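Local coordinates for protein HET-C2 (Podospora anserina, PDB 3KV0) that probably carries glycolipids between membranes as a fungal member of the glycolipid transfer protein family, at residues S135-Y140 with A158-C163. Numbering follows the deposited sequence.
Sequences SFRGSY and AAMSAC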
# COMPACT_ATOMS: atom_id res chain seq x y z
N SER A 135 -10.55 -11.81 5.65
CA SER A 135 -10.35 -10.85 4.53
C SER A 135 -8.84 -10.70 4.23
O SER A 135 -8.41 -10.77 3.08
CB SER A 135 -10.98 -9.49 4.84
OG SER A 135 -12.38 -9.56 5.08
N PHE A 136 -8.03 -10.54 5.28
CA PHE A 136 -6.59 -10.50 5.10
C PHE A 136 -6.01 -11.79 4.52
O PHE A 136 -5.20 -11.75 3.59
CB PHE A 136 -5.88 -10.06 6.39
CG PHE A 136 -5.79 -8.57 6.52
CD1 PHE A 136 -6.74 -7.85 7.20
CD2 PHE A 136 -4.76 -7.88 5.90
CE1 PHE A 136 -6.64 -6.45 7.28
CE2 PHE A 136 -4.66 -6.48 5.99
CZ PHE A 136 -5.62 -5.77 6.66
N ARG A 137 -6.45 -12.96 5.01
CA ARG A 137 -5.93 -14.20 4.45
C ARG A 137 -6.24 -14.37 2.99
O ARG A 137 -5.41 -14.81 2.23
CB ARG A 137 -6.47 -15.42 5.18
CG ARG A 137 -5.83 -15.69 6.51
CD ARG A 137 -6.79 -16.57 7.36
NE ARG A 137 -6.26 -16.79 8.69
CZ ARG A 137 -6.99 -17.00 9.79
NH1 ARG A 137 -8.31 -16.98 9.76
NH2 ARG A 137 -6.37 -17.20 10.94
N GLY A 138 -7.44 -14.01 2.58
CA GLY A 138 -7.79 -14.19 1.18
C GLY A 138 -7.04 -13.21 0.29
O GLY A 138 -6.67 -13.55 -0.80
N SER A 139 -6.84 -11.98 0.78
CA SER A 139 -5.99 -11.04 0.08
C SER A 139 -4.55 -11.53 -0.07
O SER A 139 -3.95 -11.43 -1.13
CB SER A 139 -5.97 -9.66 0.80
OG SER A 139 -5.19 -8.80 -0.01
N TYR A 140 -3.97 -12.07 1.00
CA TYR A 140 -2.60 -12.50 0.97
C TYR A 140 -2.39 -13.52 -0.15
O TYR A 140 -1.41 -13.44 -0.92
CB TYR A 140 -2.20 -13.09 2.33
CG TYR A 140 -0.75 -13.51 2.46
CD1 TYR A 140 0.28 -12.59 2.26
CD2 TYR A 140 -0.40 -14.82 2.79
CE1 TYR A 140 1.61 -12.97 2.41
CE2 TYR A 140 0.95 -15.22 2.90
CZ TYR A 140 1.94 -14.28 2.73
OH TYR A 140 3.25 -14.64 2.80
N ALA A 158 1.02 -15.58 10.71
CA ALA A 158 0.86 -15.33 12.14
C ALA A 158 0.31 -13.95 12.39
O ALA A 158 -0.51 -13.72 13.29
CB ALA A 158 2.26 -15.53 12.90
N ALA A 159 0.74 -12.99 11.56
CA ALA A 159 0.29 -11.62 11.70
C ALA A 159 -1.21 -11.52 11.43
O ALA A 159 -1.98 -10.94 12.20
CB ALA A 159 1.09 -10.71 10.74
N MET A 160 -1.65 -12.10 10.33
CA MET A 160 -3.07 -12.06 9.96
C MET A 160 -3.98 -12.78 10.96
O MET A 160 -5.08 -12.32 11.23
CB MET A 160 -3.26 -12.65 8.57
CG MET A 160 -2.54 -11.87 7.50
SD MET A 160 -2.92 -12.44 5.83
CE MET A 160 -2.30 -14.16 5.94
N SER A 161 -3.54 -13.91 11.52
CA SER A 161 -4.33 -14.59 12.57
C SER A 161 -4.54 -13.73 13.82
O SER A 161 -5.48 -13.95 14.55
CB SER A 161 -3.72 -15.93 12.99
OG SER A 161 -3.52 -16.77 11.87
N ALA A 162 -3.70 -12.72 14.05
CA ALA A 162 -3.84 -11.85 15.23
C ALA A 162 -4.64 -10.57 14.95
O ALA A 162 -4.61 -9.64 15.76
CB ALA A 162 -2.42 -11.49 15.81
N CYS A 163 -5.37 -10.52 13.84
CA CYS A 163 -6.28 -9.41 13.55
C CYS A 163 -7.31 -9.19 14.68
O CYS A 163 -7.80 -10.15 15.25
CB CYS A 163 -7.04 -9.64 12.24
SG CYS A 163 -6.11 -9.16 10.77
O HOH W 1 -3.31 -16.54 8.91
O HOH W 2 -7.37 -16.27 14.14
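M160, reaching from helix 155-161 across to helix 132-142, where it touches F136, R137 and Y140, illustrates how one methionine thioether can join two helices of the all-helical GLTP fold. Its contacts are mainly apolar. M160 SD lies 3.6 Å from CB of Y140. The same sulfur is 3.8 Å from CB of F136 when measured from M160 SD. It also rests against the backbone of that helix, with M160 SD 3.3 Å from O of F136, an oxygen already accepting the helical bond from N of Y140. A bend at the end of the methionine (chi3 -62°) turns M160 CE onto the tyrosine, where it approaches Y140 CD2 at 3.7 Å. The two side chains cross at about a right angle, and M160 SD makes an oblique Met-aromatic contact with the ring of Y140. Beyond the pair, the tyrosine hydroxyl bonds to H148 and its ring meets that of F156.

A second sulfur-aromatic contact forms in the turn that follows, where C163 SG meets F136 CD1 at 3.9 Å, again obliquely; F61 meets the same phenylalanine ring.

The polar interactions lie on the more exposed side, between R137 and S161. R137 lays CG beside CE of M160 and then runs extended to NE, which carries its guanidinium to S161. There R137 NH2 donates to S161 OG over 3.0 Å, nearly in the guanidinium plane, while NH1 forms a salt bridge with D134. A leucine here would probably deprive S161 OG of its direct arginine donor and leave D134 without its positive mate. Water reinforces the link: one molecule accepts from R137 NE and also hydrogen-bonds to S161 OG, and another, weakly held by R137 NH2, donates to S161 O at 3.0 Å.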